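Local coordinates for structural polyprotein, VP3 (Israeli acute paralysis virus, PDB 5CDD) that probably serves as a structural building block of the virion, as a jelly-roll capsid protein released from a longer polyprotein, at residues G89-C97 with Y132-R140; R152-P163 with F234-T244. All blocks are in the same frame, centred on the assembly; numbering follows the deposited sequence.

Interaction 1 of 2, residues G89-C97 with Y132-R140; sequences GVIPVGMPC and YWRATMCYR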
loop_
_atom_site.group_PDB
_atom_site.type_symbol
_atom_site.label_atom_id
_atom_site.label_comp_id
_atom_site.label_asym_id
_atom_site.label_seq_id
_atom_site.Cartn_x
_atom_site.Cartn_y
_atom_site.Cartn_z
ATOM N N GLY B 89 -26.682 -52.302 -34.542
ATOM C CA GLY B 89 -26.071 -53.610 -34.421
ATOM C C GLY B 89 -24.615 -53.267 -34.203
ATOM O O GLY B 89 -23.886 -53.886 -33.427
ATOM N N VAL B 90 -24.221 -52.234 -34.939
ATOM C CA VAL B 90 -22.878 -51.671 -34.965
ATOM C C VAL B 90 -23.021 -50.216 -34.522
ATOM O O VAL B 90 -23.706 -49.423 -35.170
ATOM C CB VAL B 90 -22.258 -51.704 -36.377
ATOM C CG1 VAL B 90 -20.838 -51.162 -36.324
ATOM C CG2 VAL B 90 -22.262 -53.124 -36.918
ATOM N N ILE B 91 -22.380 -49.872 -33.410
ATOM C CA ILE B 91 -22.466 -48.519 -32.879
ATOM C C ILE B 91 -21.130 -47.786 -32.829
ATOM O O ILE B 91 -20.210 -48.199 -32.121
ATOM C CB ILE B 91 -23.058 -48.531 -31.455
ATOM C CG1 ILE B 91 -24.424 -49.219 -31.470
ATOM C CG2 ILE B 91 -23.188 -47.107 -30.931
ATOM C CD1 ILE B 91 -25.047 -49.369 -30.104
ATOM N N PRO B 92 -21.004 -46.685 -33.588
ATOM C CA PRO B 92 -19.753 -45.922 -33.586
ATOM C C PRO B 92 -19.538 -45.318 -32.200
ATOM O O PRO B 92 -20.364 -44.538 -31.721
ATOM C CB PRO B 92 -20.000 -44.849 -34.645
ATOM C CG PRO B 92 -20.955 -45.508 -35.581
ATOM C CD PRO B 92 -21.911 -46.196 -34.640
ATOM N N VAL B 93 -18.440 -45.691 -31.551
ATOM C CA VAL B 93 -18.141 -45.172 -30.224
ATOM C C VAL B 93 -17.592 -43.756 -30.336
ATOM O O VAL B 93 -16.499 -43.551 -30.849
ATOM C CB VAL B 93 -17.107 -46.057 -29.501
ATOM C CG1 VAL B 93 -16.749 -45.451 -28.155
ATOM C CG2 VAL B 93 -17.669 -47.454 -29.313
ATOM N N GLY B 94 -18.357 -42.779 -29.860
ATOM C CA GLY B 94 -17.914 -41.399 -29.930
ATOM C C GLY B 94 -18.987 -40.441 -29.456
ATOM O O GLY B 94 -20.177 -40.753 -29.517
ATOM N N MET B 95 -18.567 -39.269 -28.990
ATOM C CA MET B 95 -19.501 -38.269 -28.489
ATOM C C MET B 95 -20.341 -37.621 -29.591
ATOM O O MET B 95 -21.522 -37.345 -29.388
ATOM C CB MET B 95 -18.742 -37.199 -27.699
ATOM C CG MET B 95 -19.594 -36.468 -26.674
ATOM S SD MET B 95 -18.607 -35.541 -25.481
ATOM C CE MET B 95 -19.024 -33.856 -25.914
ATOM N N PRO B 96 -19.743 -37.363 -30.771
ATOM C CA PRO B 96 -20.483 -36.745 -31.879
ATOM C C PRO B 96 -21.638 -37.629 -32.352
ATOM O O PRO B 96 -21.690 -38.817 -32.034
ATOM C CB PRO B 96 -19.417 -36.585 -32.960
ATOM C CG PRO B 96 -18.159 -36.427 -32.176
ATOM C CD PRO B 96 -18.314 -37.480 -31.112
ATOM N N CYS B 97 -22.560 -37.052 -33.116
ATOM C CA CYS B 97 -23.697 -37.813 -33.618
ATOM C C CYS B 97 -23.291 -38.584 -34.872
ATOM O O CYS B 97 -22.527 -38.081 -35.695
ATOM C CB CYS B 97 -24.868 -36.880 -33.929
ATOM S SG CYS B 97 -26.455 -37.739 -34.001
ATOM N N TYR B 132 -13.172 -30.206 -31.181
ATOM C CA TYR B 132 -12.660 -31.521 -30.814
ATOM C C TYR B 132 -13.188 -31.939 -29.452
ATOM O O TYR B 132 -13.537 -31.097 -28.625
ATOM C CB TYR B 132 -11.129 -31.517 -30.781
ATOM C CG TYR B 132 -10.485 -30.806 -31.948
ATOM C CD1 TYR B 132 -10.088 -29.474 -31.842
ATOM C CD2 TYR B 132 -10.285 -31.457 -33.164
ATOM C CE1 TYR B 132 -9.504 -28.808 -32.916
ATOM C CE2 TYR B 132 -9.705 -30.799 -34.247
ATOM C CZ TYR B 132 -9.317 -29.475 -34.115
ATOM O OH TYR B 132 -8.744 -28.815 -35.178
ATOM N N TRP B 133 -13.236 -33.248 -29.220
ATOM C CA TRP B 133 -13.730 -33.783 -27.959
ATOM C C TRP B 133 -12.834 -34.882 -27.404
ATOM O O TRP B 133 -11.902 -35.347 -28.062
ATOM C CB TRP B 133 -15.138 -34.355 -28.137
ATOM C CG TRP B 133 -15.178 -35.549 -29.048
ATOM C CD1 TRP B 133 -15.236 -35.538 -30.411
ATOM C CD2 TRP B 133 -15.111 -36.928 -28.659
ATOM N NE1 TRP B 133 -15.210 -36.824 -30.898
ATOM C CE2 TRP B 133 -15.133 -37.696 -29.845
ATOM C CE3 TRP B 133 -15.033 -37.589 -27.426
ATOM C CZ2 TRP B 133 -15.079 -39.095 -29.833
ATOM C CZ3 TRP B 133 -14.979 -38.981 -27.414
ATOM C CH2 TRP B 133 -15.003 -39.718 -28.612
ATOM N N ARG B 134 -13.148 -35.296 -26.182
ATOM C CA ARG B 134 -12.430 -36.351 -25.481
ATOM C C ARG B 134 -13.320 -36.738 -24.308
ATOM O O ARG B 134 -13.664 -35.891 -23.485
ATOM C CB ARG B 134 -11.087 -35.833 -24.963
ATOM C CG ARG B 134 -10.272 -36.876 -24.226
ATOM C CD ARG B 134 -9.083 -36.249 -23.525
ATOM N NE ARG B 134 -8.306 -37.243 -22.789
ATOM C CZ ARG B 134 -7.453 -38.094 -23.348
ATOM N NH1 ARG B 134 -7.257 -38.072 -24.658
ATOM N NH2 ARG B 134 -6.801 -38.973 -22.600
ATOM N N ALA B 135 -13.708 -38.008 -24.235
ATOM C CA ALA B 135 -14.574 -38.445 -23.149
ATOM C C ALA B 135 -14.739 -39.954 -23.058
ATOM O O ALA B 135 -14.306 -40.702 -23.934
ATOM C CB ALA B 135 -15.943 -37.787 -23.293
ATOM N N THR B 136 -15.367 -40.386 -21.970
ATOM C CA THR B 136 -15.640 -41.794 -21.734
ATOM C C THR B 136 -17.082 -42.009 -22.167
ATOM O O THR B 136 -18.007 -41.488 -21.547
ATOM C CB THR B 136 -15.501 -42.152 -20.242
ATOM O OG1 THR B 136 -14.137 -41.985 -19.834
ATOM C CG2 THR B 136 -15.926 -43.587 -19.996
ATOM N N MET B 137 -17.271 -42.761 -23.245
ATOM C CA MET B 137 -18.608 -43.020 -23.757
ATOM C C MET B 137 -19.308 -44.128 -22.991
ATOM O O MET B 137 -18.747 -45.205 -22.783
ATOM C CB MET B 137 -18.541 -43.372 -25.241
ATOM C CG MET B 137 -17.945 -42.267 -26.098
ATOM S SD MET B 137 -18.680 -40.658 -25.731
ATOM C CE MET B 137 -20.377 -40.929 -26.239
ATOM N N CYS B 138 -20.539 -43.856 -22.572
ATOM C CA CYS B 138 -21.316 -44.830 -21.821
ATOM C C CYS B 138 -22.553 -45.263 -22.591
ATOM O O CYS B 138 -23.247 -44.443 -23.195
ATOM C CB CYS B 138 -21.722 -44.243 -20.473
ATOM S SG CYS B 138 -20.320 -43.749 -19.459
ATOM N N TYR B 139 -22.819 -46.565 -22.559
ATOM C CA TYR B 139 -23.959 -47.139 -23.257
ATOM C C TYR B 139 -24.666 -48.149 -22.362
ATOM O O TYR B 139 -24.019 -48.989 -21.738
ATOM C CB TYR B 139 -23.477 -47.842 -24.531
ATOM C CG TYR B 139 -22.709 -46.946 -25.477
ATOM C CD1 TYR B 139 -23.376 -46.074 -26.336
ATOM C CD2 TYR B 139 -21.313 -46.950 -25.496
ATOM C CE1 TYR B 139 -22.675 -45.229 -27.193
ATOM C CE2 TYR B 139 -20.599 -46.104 -26.350
ATOM C CZ TYR B 139 -21.289 -45.247 -27.195
ATOM O OH TYR B 139 -20.598 -44.400 -28.036
ATOM N N ARG B 140 -25.989 -48.055 -22.284
ATOM C CA ARG B 140 -26.766 -48.998 -21.490
ATOM C C ARG B 140 -27.617 -49.809 -22.451
ATOM O O ARG B 140 -28.409 -49.253 -23.207
ATOM C CB ARG B 140 -27.659 -48.270 -20.484
ATOM C CG ARG B 140 -28.472 -49.200 -19.594
ATOM C CD ARG B 140 -28.942 -48.481 -18.331
ATOM N NE ARG B 140 -29.831 -47.358 -18.617
ATOM C CZ ARG B 140 -31.146 -47.454 -18.782
ATOM N NH1 ARG B 140 -31.742 -48.629 -18.686
ATOM N NH2 ARG B 140 -31.860 -46.371 -19.048
#

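Interaction 2 of 2, residues R152-P163 with F234-T244; sequences RLEIFFEPGVIP and FSGFLCIRPVT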
loop_
_atom_site.group_PDB
_atom_site.type_symbol
_atom_site.label_atom_id
_atom_site.label_comp_id
_atom_site.label_asym_id
_atom_site.label_seq_id
_atom_site.Cartn_x
_atom_site.Cartn_y
_atom_site.Cartn_z
ATOM N N ARG B 152 -27.990 -65.447 -25.363
ATOM C CA ARG B 152 -26.867 -64.630 -24.929
ATOM C C ARG B 152 -26.424 -63.643 -25.995
ATOM O O ARG B 152 -26.118 -64.027 -27.121
ATOM C CB ARG B 152 -25.694 -65.525 -24.538
ATOM C CG ARG B 152 -25.903 -66.248 -23.225
ATOM C CD ARG B 152 -25.530 -67.718 -23.332
ATOM N NE ARG B 152 -24.146 -67.907 -23.745
ATOM C CZ ARG B 152 -23.093 -67.502 -23.044
ATOM N NH1 ARG B 152 -23.265 -66.884 -21.884
ATOM N NH2 ARG B 152 -21.867 -67.704 -23.513
ATOM N N LEU B 153 -26.385 -62.368 -25.624
ATOM C CA LEU B 153 -25.987 -61.310 -26.541
ATOM C C LEU B 153 -24.538 -60.912 -26.268
ATOM O O LEU B 153 -24.113 -60.827 -25.117
ATOM C CB LEU B 153 -26.927 -60.112 -26.362
ATOM C CG LEU B 153 -27.156 -59.147 -27.526
ATOM C CD1 LEU B 153 -27.620 -59.900 -28.765
ATOM C CD2 LEU B 153 -28.198 -58.122 -27.109
ATOM N N GLU B 154 -23.780 -60.681 -27.334
ATOM C CA GLU B 154 -22.378 -60.300 -27.211
ATOM C C GLU B 154 -22.165 -58.860 -27.652
ATOM O O GLU B 154 -22.677 -58.435 -28.688
ATOM C CB GLU B 154 -21.510 -61.223 -28.064
ATOM C CG GLU B 154 -20.062 -60.786 -28.199
ATOM C CD GLU B 154 -19.299 -61.612 -29.221
ATOM O OE1 GLU B 154 -19.737 -61.673 -30.392
ATOM O OE2 GLU B 154 -18.257 -62.197 -28.854
ATOM N N ILE B 155 -21.407 -58.112 -26.859
ATOM C CA ILE B 155 -21.107 -56.722 -27.173
ATOM C C ILE B 155 -19.608 -56.534 -26.979
ATOM O O ILE B 155 -19.116 -56.579 -25.853
ATOM C CB ILE B 155 -21.860 -55.756 -26.236
ATOM C CG1 ILE B 155 -23.360 -56.060 -26.260
ATOM C CG2 ILE B 155 -21.617 -54.321 -26.675
ATOM C CD1 ILE B 155 -23.927 -56.502 -24.922
ATOM N N PHE B 156 -18.884 -56.336 -28.075
ATOM C CA PHE B 156 -17.441 -56.159 -27.996
ATOM C C PHE B 156 -17.004 -54.840 -28.613
ATOM O O PHE B 156 -17.741 -54.234 -29.393
ATOM C CB PHE B 156 -16.725 -57.338 -28.674
ATOM C CG PHE B 156 -16.910 -57.399 -30.168
ATOM C CD1 PHE B 156 -16.012 -56.760 -31.020
ATOM C CD2 PHE B 156 -17.977 -58.100 -30.723
ATOM C CE1 PHE B 156 -16.175 -56.818 -32.404
ATOM C CE2 PHE B 156 -18.147 -58.163 -32.104
ATOM C CZ PHE B 156 -17.242 -57.520 -32.946
ATOM N N PHE B 157 -15.805 -54.394 -28.248
ATOM C CA PHE B 157 -15.265 -53.141 -28.759
ATOM C C PHE B 157 -14.089 -53.365 -29.700
ATOM O O PHE B 157 -13.170 -54.134 -29.406
ATOM C CB PHE B 157 -14.815 -52.240 -27.605
ATOM C CG PHE B 157 -14.151 -50.966 -28.057
ATOM C CD1 PHE B 157 -14.875 -49.987 -28.729
ATOM C CD2 PHE B 157 -12.791 -50.760 -27.838
ATOM C CE1 PHE B 157 -14.253 -48.820 -29.181
ATOM C CE2 PHE B 157 -12.163 -49.598 -28.285
ATOM C CZ PHE B 157 -12.896 -48.628 -28.958
ATOM N N GLU B 158 -14.130 -52.673 -30.833
ATOM C CA GLU B 158 -13.080 -52.760 -31.836
ATOM C C GLU B 158 -12.563 -51.354 -32.125
ATOM O O GLU B 158 -13.299 -50.498 -32.618
ATOM C CB GLU B 158 -13.631 -53.400 -33.114
ATOM C CG GLU B 158 -12.703 -53.353 -34.327
ATOM C CD GLU B 158 -11.330 -53.950 -34.063
ATOM O OE1 GLU B 158 -11.245 -54.977 -33.361
ATOM O OE2 GLU B 158 -10.331 -53.398 -34.574
ATOM N N PRO B 159 -11.289 -51.092 -31.802
ATOM C CA PRO B 159 -10.695 -49.777 -32.041
ATOM C C PRO B 159 -10.291 -49.601 -33.499
ATOM O O PRO B 159 -9.948 -50.570 -34.177
ATOM C CB PRO B 159 -9.490 -49.782 -31.111
ATOM C CG PRO B 159 -9.040 -51.205 -31.193
ATOM C CD PRO B 159 -10.348 -51.968 -31.079
ATOM N N GLY B 160 -10.337 -48.366 -33.983
ATOM C CA GLY B 160 -9.951 -48.111 -35.358
ATOM C C GLY B 160 -11.101 -47.769 -36.281
ATOM O O GLY B 160 -12.206 -47.471 -35.831
ATOM N N VAL B 161 -10.831 -47.817 -37.582
ATOM C CA VAL B 161 -11.832 -47.504 -38.594
ATOM C C VAL B 161 -13.030 -48.439 -38.497
ATOM O O VAL B 161 -12.904 -49.591 -38.081
ATOM C CB VAL B 161 -11.241 -47.611 -40.015
ATOM C CG1 VAL B 161 -12.238 -47.085 -41.036
ATOM C CG2 VAL B 161 -9.937 -46.838 -40.095
ATOM N N ILE B 162 -14.192 -47.932 -38.888
ATOM C CA ILE B 162 -15.422 -48.710 -38.850
ATOM C C ILE B 162 -15.795 -49.172 -40.256
ATOM O O ILE B 162 -15.956 -48.353 -41.161
ATOM C CB ILE B 162 -16.584 -47.862 -38.295
ATOM C CG1 ILE B 162 -16.180 -47.238 -36.959
ATOM C CG2 ILE B 162 -17.825 -48.725 -38.124
ATOM C CD1 ILE B 162 -17.199 -46.265 -36.407
ATOM N N PRO B 163 -15.923 -50.495 -40.462
ATOM C CA PRO B 163 -16.287 -51.013 -41.786
ATOM C C PRO B 163 -17.635 -50.422 -42.184
ATOM O O PRO B 163 -18.651 -50.710 -41.552
ATOM C CB PRO B 163 -16.364 -52.519 -41.555
ATOM C CG PRO B 163 -15.353 -52.743 -40.474
ATOM C CD PRO B 163 -15.640 -51.599 -39.530
ATOM N N PHE B 234 -14.582 -40.830 -34.256
ATOM C CA PHE B 234 -15.021 -41.904 -33.369
ATOM C C PHE B 234 -14.049 -42.815 -32.622
ATOM O O PHE B 234 -14.324 -43.174 -31.481
ATOM C CB PHE B 234 -16.059 -42.742 -34.113
ATOM C CG PHE B 234 -17.325 -41.990 -34.397
ATOM C CD1 PHE B 234 -18.195 -41.658 -33.363
ATOM C CD2 PHE B 234 -17.618 -41.551 -35.682
ATOM C CE1 PHE B 234 -19.336 -40.899 -33.604
ATOM C CE2 PHE B 234 -18.759 -40.789 -35.934
ATOM C CZ PHE B 234 -19.618 -40.462 -34.893
ATOM N N SER B 235 -12.938 -43.209 -33.231
ATOM C CA SER B 235 -11.960 -44.065 -32.539
ATOM C C SER B 235 -12.282 -45.557 -32.498
ATOM O O SER B 235 -11.418 -46.366 -32.158
ATOM C CB SER B 235 -11.751 -43.603 -31.090
ATOM O OG SER B 235 -12.656 -44.261 -30.209
ATOM N N GLY B 236 -13.516 -45.926 -32.818
ATOM C CA GLY B 236 -13.868 -47.334 -32.793
ATOM C C GLY B 236 -15.360 -47.577 -32.863
ATOM O O GLY B 236 -16.119 -46.688 -33.249
ATOM N N PHE B 237 -15.786 -48.776 -32.481
ATOM C CA PHE B 237 -17.201 -49.113 -32.520
ATOM C C PHE B 237 -17.549 -50.316 -31.653
ATOM O O PHE B 237 -16.684 -51.116 -31.293
ATOM C CB PHE B 237 -17.626 -49.387 -33.970
ATOM C CG PHE B 237 -17.000 -50.620 -34.572
ATOM C CD1 PHE B 237 -17.580 -51.874 -34.391
ATOM C CD2 PHE B 237 -15.826 -50.530 -35.318
ATOM C CE1 PHE B 237 -17.001 -53.020 -34.942
ATOM C CE2 PHE B 237 -15.239 -51.672 -35.873
ATOM C CZ PHE B 237 -15.830 -52.917 -35.684
ATOM N N LEU B 238 -18.828 -50.420 -31.310
ATOM C CA LEU B 238 -19.332 -51.531 -30.516
ATOM C C LEU B 238 -20.128 -52.407 -31.466
ATOM O O LEU B 238 -20.703 -51.914 -32.432
ATOM C CB LEU B 238 -20.255 -51.039 -29.403
ATOM C CG LEU B 238 -19.645 -50.336 -28.196
ATOM C CD1 LEU B 238 -20.746 -49.864 -27.278
ATOM C CD2 LEU B 238 -18.737 -51.281 -27.448
ATOM N N CYS B 239 -20.170 -53.702 -31.187
ATOM C CA CYS B 239 -20.902 -54.619 -32.042
ATOM C C CYS B 239 -21.743 -55.571 -31.204
ATOM O O CYS B 239 -21.230 -56.234 -30.300
ATOM C CB CYS B 239 -19.919 -55.400 -32.914
ATOM S SG CYS B 239 -20.689 -56.306 -34.260
ATOM N N ILE B 240 -23.037 -55.630 -31.507
ATOM C CA ILE B 240 -23.959 -56.496 -30.781
ATOM C C ILE B 240 -24.331 -57.722 -31.620
ATOM O O ILE B 240 -25.127 -57.631 -32.556
ATOM C CB ILE B 240 -25.243 -55.727 -30.403
ATOM C CG1 ILE B 240 -24.873 -54.440 -29.662
ATOM C CG2 ILE B 240 -26.132 -56.594 -29.524
ATOM C CD1 ILE B 240 -26.056 -53.564 -29.313
ATOM N N ARG B 241 -23.749 -58.868 -31.273
ATOM C CA ARG B 241 -24.002 -60.113 -31.993
ATOM C C ARG B 241 -24.412 -61.229 -31.039
ATOM O O ARG B 241 -23.846 -61.369 -29.955
ATOM C CB ARG B 241 -22.746 -60.549 -32.753
ATOM C CG ARG B 241 -22.163 -59.486 -33.662
ATOM C CD ARG B 241 -20.973 -60.018 -34.443
ATOM N NE ARG B 241 -19.976 -60.635 -33.575
ATOM C CZ ARG B 241 -18.763 -61.000 -33.975
ATOM N NH1 ARG B 241 -18.394 -60.809 -35.235
ATOM N NH2 ARG B 241 -17.920 -61.561 -33.119
ATOM N N PRO B 242 -25.406 -62.039 -31.432
ATOM C CA PRO B 242 -25.859 -63.139 -30.577
ATOM C C PRO B 242 -24.810 -64.245 -30.480
ATOM O O PRO B 242 -24.242 -64.658 -31.489
ATOM C CB PRO B 242 -27.127 -63.625 -31.279
ATOM C CG PRO B 242 -27.607 -62.408 -32.018
ATOM C CD PRO B 242 -26.328 -61.844 -32.564
ATOM N N VAL B 243 -24.544 -64.712 -29.264
ATOM C CA VAL B 243 -23.586 -65.794 -29.053
ATOM C C VAL B 243 -24.402 -67.081 -29.038
ATOM O O VAL B 243 -23.991 -68.109 -29.579
ATOM C CB VAL B 243 -22.853 -65.647 -27.703
ATOM C CG1 VAL B 243 -21.999 -66.875 -27.433
ATOM C CG2 VAL B 243 -21.986 -64.409 -27.722
ATOM N N THR B 244 -25.568 -66.994 -28.406
ATOM C CA THR B 244 -26.505 -68.102 -28.297
ATOM C C THR B 244 -27.831 -67.615 -28.871
ATOM O O THR B 244 -28.382 -66.614 -28.414
ATOM C CB THR B 244 -26.709 -68.516 -26.826
ATOM O OG1 THR B 244 -25.488 -69.058 -26.310
ATOM C CG2 THR B 244 -27.817 -69.554 -26.707
#

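Interaction 1 of 2, residues G89-C97 with Y132-R140
The backbone N of G94 points its hydrogen at the phenol OH of Y139, a weak bond of 3.3 Å with an N-H...O angle of 150°, and this is the sole hydrogen bond between the two segments. The same oxygen sits 3.4 Å from V93 CA. CG of Y139 is anti to the carbonyl carbon (chi1 -57°), which carries the phenol across to the G94 backbone; V93 CG1 comes to the edge of its ring, whereas CG2 of I91 approaches CE1 obliquely.

Two residues earlier on the same side of the strand, M137 packs against the backbone of G94 and M95. Its chain folds back at both chi2 and chi3, which brings SD to 3.5 Å from M95 N and lays the terminal CE near G94 O. That carbonyl accepts a hydrogen bond from K262, so the methyl is a neighbour and not its polar partner.

W133 offers the third surface. M95 and P96 lie over one and the same face of the indole: M95 CB stands 4.0 Å from the centroid of the six-membered ring, and P96 CD stands 3.5 Å from that of the five-membered ring, two CH-pi contacts side by side. M95 then carries its SD onward to the methyl of A135, at 4.1 Å, while F207 meets W133 edge to face.

Residues 93-96 thus rest on a row of inward-facing side chains of the 132-144 strand, within the jelly-roll core. With a single weak hydrogen bond between the segments, cohesion probably comes mainly from apolar fit and the CH-pi contacts, with K262 and Y139 serving the buried backbone.

Interaction 2 of 2, residues R152-P163 with F234-T244
E154 and R241 face each other as a hydrogen-bonded pair, and their side chains run alongside one another to a salt bridge, R241 NH2 to E154 OE1 at 3.3 Å. The carboxylate oxygen lies in the guanidinium plane, at its edge, and is met on its syn side but well out of the carboxylate plane; NE adds a weaker bond to it. F156 closes the cluster: its CE2 sits over the guanidinium face, with the two planes 56° apart, and C239 CB lies over a face of the ring, 3.4 Å from CE2. S185, bonded to the other carboxylate oxygen, and the carbonyls of A183 and L178, bonded to R241, further fix both charged groups.

Further along this face, CG of F237 lies between the backbone N and the carbonyl carbon (chi1 67°), which lays the ring beside E158, whose CB is 3.8 Å from the ring centroid, over the face. I162 CG1 and P163 CD approach obliquely, and E158 reaches out to R196 and T194 of a neighbouring subunit. The other face is wholly apolar: L153 CG packs 3.4 Å from I240 CG2, I155 runs alongside I240, and L238 CD2 reaches the edge of F157.

The R152 end is more solvent-exposed. There V243 and T244 both face R152 in a classic beta bulge, and R152 O receives V243 N at 2.7 Å and T244 N at 3.3 Å. R152 NE bonds weakly to T244 OG1, and its guanidinium makes a long, weak ion pair with D194.

One apolar face meets the 132-144 strand, and a mixed one bears the E154-R241 pair; the order 90-92, 236-247, 150-159, 189-194 fits the C, H, E and F strands of a viral jelly roll's CHEF sheet.

In the fold
After strands 10-14, 30-31 and 64-72 the chain forms the short strand 90-92, the C strand of the jelly roll, and returns 35 residues later along 132-144, the D strand; interaction 1 closes that excursion by joining the two facing sheets of the sandwich. Strand 150-159 follows directly, and interaction 2 closes a second, longer loop when 236-242 comes back beside it within one sheet. The contacts are in series, neither nested nor crossed. They meet nonetheless: G89 O and I91 O probably accept hydrogen bonds from I240 N and L238 N, making 90-92 the next strand beyond 236-247, while Y139 and I141 touch L238 and I240 of 236-247.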